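Local coordinates for malonyl-CoA-[acyl-carrier-protein] transacylase (Coxiella burnetii, PDB 3TQE) that probably transfers the malonyl group from malonyl-CoA to holo-acyl carrier protein, supplying malonyl-ACP for fatty acid synthesis, at residues Trp261-Lys266 / Leu288-Ile292; Tyr46-Val52 / Phe65-Ala69; Tyr124-Val129 / Met209-Arg215. All blocks are in the same frame, centred on the assembly; numbering follows the deposited sequence.

Contact 1: residues Trp261-Lys266 / Leu288-Ile292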
loop_
_atom_site.group_PDB
_atom_site.type_symbol
_atom_site.label_atom_id
_atom_site.label_comp_id
_atom_site.label_asym_id
_atom_site.label_seq_id
_atom_site.Cartn_x
_atom_site.Cartn_y
_atom_site.Cartn_z
ATOM N N TRP A 261 3.253 -7.031 6.228
ATOM C CA TRP A 261 4.134 -6.889 5.088
ATOM C C TRP A 261 5.364 -7.785 5.186
ATOM O O TRP A 261 5.741 -8.443 4.214
ATOM C CB TRP A 261 4.527 -5.440 4.891
ATOM C CG TRP A 261 5.183 -5.183 3.607
ATOM C CD1 TRP A 261 6.475 -4.869 3.394
ATOM C CD2 TRP A 261 4.569 -5.262 2.319
ATOM N NE1 TRP A 261 6.710 -4.718 2.052
ATOM C CE2 TRP A 261 5.554 -4.980 1.371
ATOM C CE3 TRP A 261 3.282 -5.552 1.880
ATOM C CZ2 TRP A 261 5.282 -4.953 0.007
ATOM C CZ3 TRP A 261 3.029 -5.549 0.526
ATOM C CH2 TRP A 261 4.015 -5.241 -0.383
ATOM N N VAL A 262 5.989 -7.843 6.339
ATOM C CA VAL A 262 7.179 -8.659 6.423
ATOM C C VAL A 262 6.816 -10.133 6.146
ATOM O O VAL A 262 7.542 -10.793 5.409
ATOM C CB VAL A 262 7.962 -8.437 7.720
ATOM C CG1 VAL A 262 7.052 -8.575 8.908
ATOM C CG2 VAL A 262 9.190 -9.356 7.772
ATOM N N GLU A 263 5.691 -10.622 6.647
ATOM C CA GLU A 263 5.306 -11.994 6.363
ATOM C C GLU A 263 4.997 -12.182 4.885
ATOM O O GLU A 263 5.245 -13.243 4.325
ATOM C CB GLU A 263 4.096 -12.402 7.192
ATOM C CG GLU A 263 4.416 -12.657 8.613
ATOM C CD GLU A 263 3.176 -12.704 9.466
ATOM O OE1 GLU A 263 2.620 -11.615 9.762
ATOM O OE2 GLU A 263 2.761 -13.823 9.831
ATOM N N THR A 264 4.423 -11.173 4.260
ATOM C CA THR A 264 4.142 -11.228 2.819
ATOM C C THR A 264 5.433 -11.374 2.030
ATOM O O THR A 264 5.528 -12.229 1.142
ATOM C CB THR A 264 3.390 -9.988 2.363
ATOM O OG1 THR A 264 2.123 -9.978 3.016
ATOM C CG2 THR A 264 3.205 -9.980 0.865
ATOM N N ILE A 265 6.425 -10.565 2.349
ATOM C CA ILE A 265 7.686 -10.620 1.626
ATOM C C ILE A 265 8.368 -11.952 1.898
ATOM O O ILE A 265 8.906 -12.568 0.982
ATOM C CB ILE A 265 8.581 -9.441 1.978
ATOM C CG1 ILE A 265 7.918 -8.123 1.570
ATOM C CG2 ILE A 265 9.959 -9.591 1.385
ATOM C CD1 ILE A 265 7.491 -8.012 0.127
ATOM N N LYS A 266 8.318 -12.411 3.135
ATOM C CA LYS A 266 8.919 -13.697 3.457
ATOM C C LYS A 266 8.224 -14.839 2.703
ATOM O O LYS A 266 8.888 -15.760 2.217
ATOM C CB LYS A 266 8.876 -13.928 4.952
ATOM C CG LYS A 266 9.921 -13.063 5.653
ATOM C CD LYS A 266 9.928 -13.257 7.126
ATOM C CE LYS A 266 11.095 -12.505 7.744
ATOM N NZ LYS A 266 11.341 -12.976 9.125
ATOM N N LEU A 288 11.854 -1.208 2.523
ATOM C CA LEU A 288 11.428 -2.247 3.431
ATOM C C LEU A 288 11.938 -3.598 3.007
ATOM O O LEU A 288 12.394 -4.379 3.836
ATOM C CB LEU A 288 9.910 -2.294 3.530
ATOM C CG LEU A 288 9.233 -1.041 4.031
ATOM C CD1 LEU A 288 7.720 -1.278 4.064
ATOM C CD2 LEU A 288 9.784 -0.651 5.397
ATOM N N ILE A 289 11.799 -3.911 1.728
ATOM C CA ILE A 289 12.134 -5.240 1.256
ATOM C C ILE A 289 13.626 -5.502 1.401
ATOM O O ILE A 289 14.021 -6.584 1.807
ATOM C CB ILE A 289 11.657 -5.424 -0.184
ATOM C CG1 ILE A 289 10.131 -5.386 -0.215
ATOM C CG2 ILE A 289 12.175 -6.744 -0.782
ATOM C CD1 ILE A 289 9.531 -5.250 -1.610
ATOM N N LYS A 290 14.443 -4.502 1.117
ATOM C CA LYS A 290 15.895 -4.645 1.252
ATOM C C LYS A 290 16.291 -4.899 2.699
ATOM O O LYS A 290 17.288 -5.598 2.952
ATOM C CB LYS A 290 16.613 -3.414 0.673
ATOM C CG LYS A 290 18.080 -3.624 0.346
ATOM C CD LYS A 290 18.267 -4.756 -0.683
ATOM C CE LYS A 290 18.656 -4.262 -2.056
ATOM N NZ LYS A 290 19.475 -5.305 -2.764
ATOM N N ARG A 291 15.552 -4.330 3.643
ATOM C CA ARG A 291 15.808 -4.570 5.055
ATOM C C ARG A 291 15.401 -5.974 5.464
ATOM O O ARG A 291 16.103 -6.619 6.249
ATOM C CB ARG A 291 15.143 -3.505 5.920
ATOM C CG ARG A 291 15.777 -2.146 5.741
ATOM C CD ARG A 291 15.362 -1.172 6.823
ATOM N NE ARG A 291 16.267 -0.030 6.881
ATOM C CZ ARG A 291 15.934 1.208 6.544
ATOM N NH1 ARG A 291 14.704 1.478 6.135
ATOM N NH2 ARG A 291 16.829 2.187 6.632
ATOM N N ILE A 292 14.296 -6.475 4.902
ATOM C CA ILE A 292 13.829 -7.827 5.148
ATOM C C ILE A 292 14.832 -8.833 4.596
ATOM O O ILE A 292 15.160 -9.836 5.265
ATOM C CB ILE A 292 12.423 -8.049 4.539
ATOM C CG1 ILE A 292 11.413 -7.184 5.278
ATOM C CG2 ILE A 292 11.973 -9.514 4.654
ATOM C CD1 ILE A 292 10.099 -6.974 4.518
#
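Trp261, Val262 and Ile265 of helix 261-270 meet Leu288, Ile289 and Ile292 at the C-terminal end of helix 284-292, an apolar helix-helix packing in the acyl transferase fold. The two short axes cross at -67° and come no closer than 10.3 Å, so long side chains, the Trp261 indole among them, span the gap, with no hydrogen bond across it. Trp261 opens the segment. With CG turned opposite its backbone N (chi1 -168°), the pyrrole side of the indole reaches the second helix, and CD1 lies 3.9 Å from Leu288 CD1. Its NE1 is buried without a polar partner in the model and has Ile289 CG1 as an apolar neighbour at 4.2 Å. Beyond this helix pair the indole ring also meets the ring of His95, beside the probable nucleophile Ser96, and touches Ala93 of strand 91-94, in the parallel sheet. Next along the helix, Val262 sets CG2 4.0 Å from Ile292 CG1, while its CA lies 3.9 Å from Ile292 CD1; the same valine touches Leu165 in strand 160-167 of the mixed sheet. Ile265 lies at about a right angle to both isoleucines opposite. Its CG2 meets Ile292 CG2 at 3.8 Å, while CD1 reaches Ile289 and also lies over one face of the Trp261 indole, toward the rim of the ring. Lys266 adds only aliphatic chain at the margin, its CG 4.2 Å from Ile292 CG2. Ile292 CD1 pushes in between Val262 and Ile265, ending 3.8 Å from Ile265 CG1.

Contact 2: residues Tyr46-Val52 / Phe65-Ala69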
loop_
_atom_site.group_PDB
_atom_site.type_symbol
_atom_site.label_atom_id
_atom_site.label_comp_id
_atom_site.label_asym_id
_atom_site.label_seq_id
_atom_site.Cartn_x
_atom_site.Cartn_y
_atom_site.Cartn_z
ATOM N N TYR A 46 -13.066 15.369 -10.880
ATOM C CA TYR A 46 -12.100 16.456 -10.892
ATOM C C TYR A 46 -10.847 15.936 -11.585
ATOM O O TYR A 46 -10.710 14.727 -11.818
ATOM C CB TYR A 46 -11.762 16.972 -9.494
ATOM C CG TYR A 46 -11.099 15.957 -8.596
ATOM C CD1 TYR A 46 -9.724 15.829 -8.578
ATOM C CD2 TYR A 46 -11.840 15.106 -7.791
ATOM C CE1 TYR A 46 -9.095 14.887 -7.801
ATOM C CE2 TYR A 46 -11.215 14.190 -6.974
ATOM C CZ TYR A 46 -9.832 14.083 -6.994
ATOM O OH TYR A 46 -9.231 13.162 -6.219
ATOM N N ASP A 47 -9.957 16.855 -11.933
ATOM C CA ASP A 47 -8.770 16.534 -12.710
ATOM C C ASP A 47 -7.692 16.058 -11.773
ATOM O O ASP A 47 -6.997 16.828 -11.108
ATOM C CB ASP A 47 -8.327 17.764 -13.489
ATOM C CG ASP A 47 -7.174 17.495 -14.408
ATOM O OD1 ASP A 47 -6.467 16.476 -14.248
ATOM O OD2 ASP A 47 -6.966 18.347 -15.288
ATOM N N LEU A 48 -7.577 14.745 -11.675
ATOM C CA LEU A 48 -6.643 14.154 -10.755
ATOM C C LEU A 48 -5.200 14.433 -11.146
ATOM O O LEU A 48 -4.357 14.634 -10.287
ATOM C CB LEU A 48 -6.885 12.669 -10.683
ATOM C CG LEU A 48 -6.014 11.904 -9.697
ATOM C CD1 LEU A 48 -6.160 12.386 -8.250
ATOM C CD2 LEU A 48 -6.367 10.402 -9.811
ATOM N N TRP A 49 -4.915 14.423 -12.434
ATOM C CA TRP A 49 -3.545 14.710 -12.852
ATOM C C TRP A 49 -3.117 16.113 -12.427
ATOM O O TRP A 49 -2.046 16.303 -11.887
ATOM C CB TRP A 49 -3.431 14.558 -14.344
ATOM C CG TRP A 49 -2.070 14.778 -14.878
ATOM C CD1 TRP A 49 -1.668 15.820 -15.637
ATOM C CD2 TRP A 49 -0.939 13.918 -14.737
ATOM N NE1 TRP A 49 -0.344 15.664 -16.005
ATOM C CE2 TRP A 49 0.127 14.503 -15.455
ATOM C CE3 TRP A 49 -0.722 12.720 -14.076
ATOM C CZ2 TRP A 49 1.389 13.930 -15.511
ATOM C CZ3 TRP A 49 0.521 12.131 -14.159
ATOM C CH2 TRP A 49 1.566 12.738 -14.869
ATOM N N ALA A 50 -4.011 17.081 -12.612
ATOM C CA ALA A 50 -3.735 18.431 -12.215
ATOM C C ALA A 50 -3.484 18.527 -10.732
ATOM O O ALA A 50 -2.572 19.220 -10.285
ATOM C CB ALA A 50 -4.877 19.328 -12.627
ATOM N N LEU A 51 -4.252 17.773 -9.951
ATOM C CA LEU A 51 -4.073 17.794 -8.524
ATOM C C LEU A 51 -2.720 17.221 -8.161
ATOM O O LEU A 51 -2.013 17.781 -7.352
ATOM C CB LEU A 51 -5.200 17.016 -7.840
ATOM C CG LEU A 51 -5.275 17.028 -6.321
ATOM C CD1 LEU A 51 -6.709 16.696 -5.901
ATOM C CD2 LEU A 51 -4.345 16.063 -5.675
ATOM N N VAL A 52 -2.346 16.099 -8.762
ATOM C CA VAL A 52 -1.096 15.464 -8.423
ATOM C C VAL A 52 0.087 16.275 -8.894
ATOM O O VAL A 52 1.111 16.283 -8.241
ATOM C CB VAL A 52 -1.061 14.057 -9.031
ATOM C CG1 VAL A 52 0.300 13.459 -8.951
ATOM C CG2 VAL A 52 -2.115 13.184 -8.328
ATOM N N PHE A 65 -7.881 12.256 -1.250
ATOM C CA PHE A 65 -7.153 12.479 -2.498
ATOM C C PHE A 65 -5.975 11.508 -2.667
ATOM O O PHE A 65 -5.735 11.025 -3.764
ATOM C CB PHE A 65 -6.649 13.905 -2.585
ATOM C CG PHE A 65 -7.747 14.916 -2.569
ATOM C CD1 PHE A 65 -8.573 15.057 -3.649
ATOM C CD2 PHE A 65 -7.996 15.674 -1.449
ATOM C CE1 PHE A 65 -9.610 15.975 -3.626
ATOM C CE2 PHE A 65 -9.036 16.596 -1.420
ATOM C CZ PHE A 65 -9.825 16.741 -2.519
ATOM N N THR A 66 -5.249 11.255 -1.593
ATOM C CA THR A 66 -4.064 10.408 -1.660
ATOM C C THR A 66 -4.428 9.046 -2.194
ATOM O O THR A 66 -3.714 8.485 -3.022
ATOM C CB THR A 66 -3.460 10.192 -0.299
ATOM O OG1 THR A 66 -3.280 11.434 0.354
ATOM C CG2 THR A 66 -2.162 9.427 -0.366
ATOM N N GLN A 67 -5.540 8.507 -1.715
ATOM C CA GLN A 67 -5.858 7.157 -2.095
ATOM C C GLN A 67 -6.133 6.976 -3.593
ATOM O O GLN A 67 -5.511 6.146 -4.232
ATOM C CB GLN A 67 -6.925 6.541 -1.210
ATOM C CG GLN A 67 -6.403 6.430 0.224
ATOM C CD GLN A 67 -7.186 5.523 1.124
ATOM O OE1 GLN A 67 -7.746 4.522 0.688
ATOM N NE2 GLN A 67 -7.162 5.834 2.422
ATOM N N PRO A 68 -7.042 7.750 -4.176
ATOM C CA PRO A 68 -7.225 7.606 -5.615
ATOM C C PRO A 68 -5.986 8.027 -6.416
ATOM O O PRO A 68 -5.730 7.461 -7.464
ATOM C CB PRO A 68 -8.434 8.491 -5.931
ATOM C CG PRO A 68 -8.605 9.347 -4.756
ATOM C CD PRO A 68 -8.050 8.628 -3.575
ATOM N N ALA A 69 -5.213 8.984 -5.921
ATOM C CA ALA A 69 -4.010 9.427 -6.612
ATOM C C ALA A 69 -3.035 8.268 -6.724
ATOM O O ALA A 69 -2.476 8.014 -7.779
ATOM C CB ALA A 69 -3.369 10.574 -5.880
#
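Tyr46 and Phe65 meet as an offset edge-to-face aromatic pair, the edge of Phe65 turned toward the face of Tyr46, with ring planes at 76° and centroids 5.6 Å apart. The pair lies at one margin of a helix-helix packing in the acyl transferase fold, where the start of helix 48-54 crosses the early part of helix 63-83 at -114°. Tyr46 precedes its helix, and chi1 of 63° places CG between the backbone N and carbonyl carbon, with the ring directed at the other segment. The phenol oxygen consequently lies at the rim of Phe65, near that ring's plane, with OH 3.3 Å from Phe65 CD1. The Leu51 and Phe65 side chains cross at about a right angle, and CD1 of Leu51 comes in at a slant to the ring, 3.4 Å from Phe65 CD1, a close apolar touch. That one ring carbon thus receives both a phenol oxygen and a methyl group. Leu48 lays both methyls against the backbone at Pro68-Ala69: CD1 faces Ala69, whereas CD2 is 3.8 Å from Pro68 O. Pro68 marks a kink, since its nitrogen cannot donate to the preceding turn, and its CG faces the Tyr46 hydroxyl. Helix 57-60 closes over this side through Leu60, which touches Leu51, Val52 and Ala69, and Leu48 also packs on helix 31-44. Asp47 is the N-cap of helix 48-54, its OD1 accepting a nearly straight bond from Ala50 N at 3.0 Å, from above the carboxylate plane. At the far end Val52 turns CG2 onto Ala69, 3.8 Å from its CB.

Contact 3: residues Tyr124-Val129 / Met209-Arg215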
loop_
_atom_site.group_PDB
_atom_site.type_symbol
_atom_site.label_atom_id
_atom_site.label_comp_id
_atom_site.label_asym_id
_atom_site.label_seq_id
_atom_site.Cartn_x
_atom_site.Cartn_y
_atom_site.Cartn_z
ATOM N N TYR A 124 -14.023 7.594 4.340
ATOM C CA TYR A 124 -14.542 6.959 5.538
ATOM C C TYR A 124 -13.468 6.874 6.615
ATOM O O TYR A 124 -13.736 7.047 7.793
ATOM C CB TYR A 124 -15.065 5.571 5.238
ATOM C CG TYR A 124 -16.162 5.485 4.239
ATOM C CD1 TYR A 124 -16.978 6.544 3.957
ATOM C CD2 TYR A 124 -16.402 4.310 3.587
ATOM C CE1 TYR A 124 -18.003 6.429 3.009
ATOM C CE2 TYR A 124 -17.423 4.189 2.682
ATOM C CZ TYR A 124 -18.228 5.253 2.408
ATOM O OH TYR A 124 -19.230 5.117 1.475
HETATM N N MSE A 125 -12.249 6.538 6.215
HETATM C CA MSE A 125 -11.171 6.424 7.190
HETATM C C MSE A 125 -10.890 7.757 7.857
HETATM O O MSE A 125 -10.654 7.807 9.053
HETATM C CB MSE A 125 -9.911 5.887 6.530
HETATM C CG MSE A 125 -10.046 4.429 6.152
HETATM SE SE MSE A 125 -8.502 3.735 5.241
HETATM C CE MSE A 125 -7.612 5.418 4.907
ATOM N N GLN A 126 -10.944 8.819 7.078
ATOM C CA GLN A 126 -10.723 10.150 7.609
ATOM C C GLN A 126 -11.731 10.507 8.690
ATOM O O GLN A 126 -11.417 11.242 9.635
ATOM C CB GLN A 126 -10.857 11.147 6.473
ATOM C CG GLN A 126 -10.658 12.573 6.875
ATOM C CD GLN A 126 -9.248 12.837 7.123
ATOM O OE1 GLN A 126 -8.787 12.955 8.280
ATOM N NE2 GLN A 126 -8.500 12.883 6.039
ATOM N N GLU A 127 -12.948 10.020 8.521
ATOM C CA GLU A 127 -14.060 10.379 9.384
ATOM C C GLU A 127 -14.182 9.499 10.598
ATOM O O GLU A 127 -14.978 9.800 11.504
ATOM C CB GLU A 127 -15.350 10.342 8.573
ATOM C CG GLU A 127 -15.364 11.389 7.503
ATOM C CD GLU A 127 -16.688 11.446 6.743
ATOM O OE1 GLU A 127 -17.672 10.854 7.255
ATOM O OE2 GLU A 127 -16.742 12.072 5.643
ATOM N N ALA A 128 -13.411 8.417 10.666
ATOM C CA ALA A 128 -13.655 7.421 11.694
ATOM C C ALA A 128 -13.337 7.928 13.081
ATOM O O ALA A 128 -14.024 7.567 14.009
ATOM C CB ALA A 128 -12.874 6.164 11.421
ATOM N N VAL A 129 -12.280 8.724 13.193
ATOM C CA VAL A 129 -11.781 9.214 14.479
ATOM C C VAL A 129 -11.759 10.731 14.433
ATOM O O VAL A 129 -11.252 11.307 13.485
ATOM C CB VAL A 129 -10.341 8.677 14.717
ATOM C CG1 VAL A 129 -9.719 9.218 15.980
ATOM C CG2 VAL A 129 -10.364 7.149 14.756
HETATM N N MSE A 209 -10.729 1.960 13.230
HETATM C CA MSE A 209 -11.251 2.046 11.891
HETATM C C MSE A 209 -12.553 1.288 11.716
HETATM O O MSE A 209 -13.118 1.301 10.630
HETATM C CB MSE A 209 -10.226 1.516 10.907
HETATM C CG MSE A 209 -9.052 2.383 10.671
HETATM SE SE MSE A 209 -9.445 4.161 9.966
HETATM C CE MSE A 209 -9.332 5.125 11.632
ATOM N N GLN A 210 -13.065 0.636 12.763
ATOM C CA GLN A 210 -14.253 -0.155 12.564
ATOM C C GLN A 210 -15.429 0.639 11.951
ATOM O O GLN A 210 -16.124 0.121 11.098
ATOM C CB GLN A 210 -14.679 -0.844 13.847
ATOM C CG GLN A 210 -15.786 -1.856 13.632
ATOM C CD GLN A 210 -15.382 -3.034 12.754
ATOM O OE1 GLN A 210 -14.339 -3.648 12.958
ATOM N NE2 GLN A 210 -16.220 -3.349 11.762
ATOM N N PRO A 211 -15.639 1.896 12.345
ATOM C CA PRO A 211 -16.754 2.608 11.718
ATOM C C PRO A 211 -16.567 2.766 10.220
ATOM O O PRO A 211 -17.525 2.716 9.459
ATOM C CB PRO A 211 -16.714 3.972 12.397
ATOM C CG PRO A 211 -16.053 3.714 13.696
ATOM C CD PRO A 211 -15.054 2.654 13.464
ATOM N N ALA A 212 -15.328 2.968 9.793
ATOM C CA ALA A 212 -15.027 3.070 8.376
ATOM C C ALA A 212 -15.211 1.739 7.683
ATOM O O ALA A 212 -15.697 1.686 6.567
ATOM C CB ALA A 212 -13.606 3.549 8.194
ATOM N N ALA A 213 -14.807 0.675 8.339
ATOM C CA ALA A 213 -14.934 -0.651 7.784
ATOM C C ALA A 213 -16.409 -0.969 7.552
ATOM O O ALA A 213 -16.779 -1.548 6.535
ATOM C CB ALA A 213 -14.318 -1.662 8.693
ATOM N N ASP A 214 -17.254 -0.596 8.503
ATOM C CA ASP A 214 -18.671 -0.858 8.369
ATOM C C ASP A 214 -19.244 -0.140 7.164
ATOM O O ASP A 214 -20.070 -0.693 6.442
ATOM C CB ASP A 214 -19.417 -0.438 9.613
ATOM C CG ASP A 214 -19.075 -1.303 10.832
ATOM O OD1 ASP A 214 -18.492 -2.393 10.673
ATOM O OD2 ASP A 214 -19.393 -0.867 11.960
ATOM N N ARG A 215 -18.802 1.082 6.935
ATOM C CA ARG A 215 -19.273 1.856 5.804
ATOM C C ARG A 215 -18.738 1.293 4.510
ATOM O O ARG A 215 -19.481 1.119 3.535
ATOM C CB ARG A 215 -18.901 3.313 5.960
ATOM C CG ARG A 215 -19.616 3.959 7.115
ATOM C CD ARG A 215 -19.093 5.333 7.349
ATOM N NE ARG A 215 -19.583 6.284 6.367
ATOM C CZ ARG A 215 -19.163 7.542 6.249
ATOM N NH1 ARG A 215 -18.204 8.018 7.039
ATOM N NH2 ARG A 215 -19.711 8.331 5.322
HETATM O O HOH W 1 -16.310 6.513 8.725
HETATM O O HOH W 2 -21.502 7.203 2.833
#
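Arg215 bends at chi3 (76°) and thereby folds its guanidinium back over Tyr124, whose own chi1 of -60° sets the phenol ring beneath it. The two planes are 34° apart, tilted rather than stacked flat, with Tyr124 CD1 under the middle of the guanidinium, 3.3 Å from Arg215 CZ. Nearer the backbone, Arg215 CB makes a CH-pi contact over the same ring, 3.8 Å from the Tyr124 centroid. Arg215 NH1 donates to Glu127 OE1 at 2.9 Å in a salt bridge, meeting the oxygen from above the carboxylate plane although the bond stays close to the guanidinium plane. A water accepts from NH1 and donates to Tyr124 O. These residues hold the end of helix 111-128 roughly antiparallel to the start of helix 210-220 in the acyl transferase fold, axes 8.0 Å apart. Ala212 permits this closeness: its CB sits 3.5 Å from Tyr124 O. Deeper in, both methionines are selenomethionine; the chi2 bend of Met209 brings its SE 3.9 Å from Met125 CG, and the chi3 bend turns CE onto Ala128 and Val129. Tyr124 OH hydrogen-bonds Asp219, one helix turn beyond Arg215.

In the fold
All three contacts join helices of one acyl transferase domain, but no helix is shared. Contact 2 is the most buried; contacts 1 and 3 are partly buried, on opposite sides of the chain's centre with centres about 28 Å apart. Contact 1 is wholly apolar across its interface and contact 2 nearly so, with an aromatic pair at its margin, whereas contact 3, the closest in axis distance, combines an apolar interior with a salt bridge and waters at its rim. Contacts 2 and 3 adjoin at Gln67 and Met125. Contact 1 approaches Ser96 through Trp261, and contact 3 approaches Ser96 and His205, both predicted active-site residues, through Met125 and Met209.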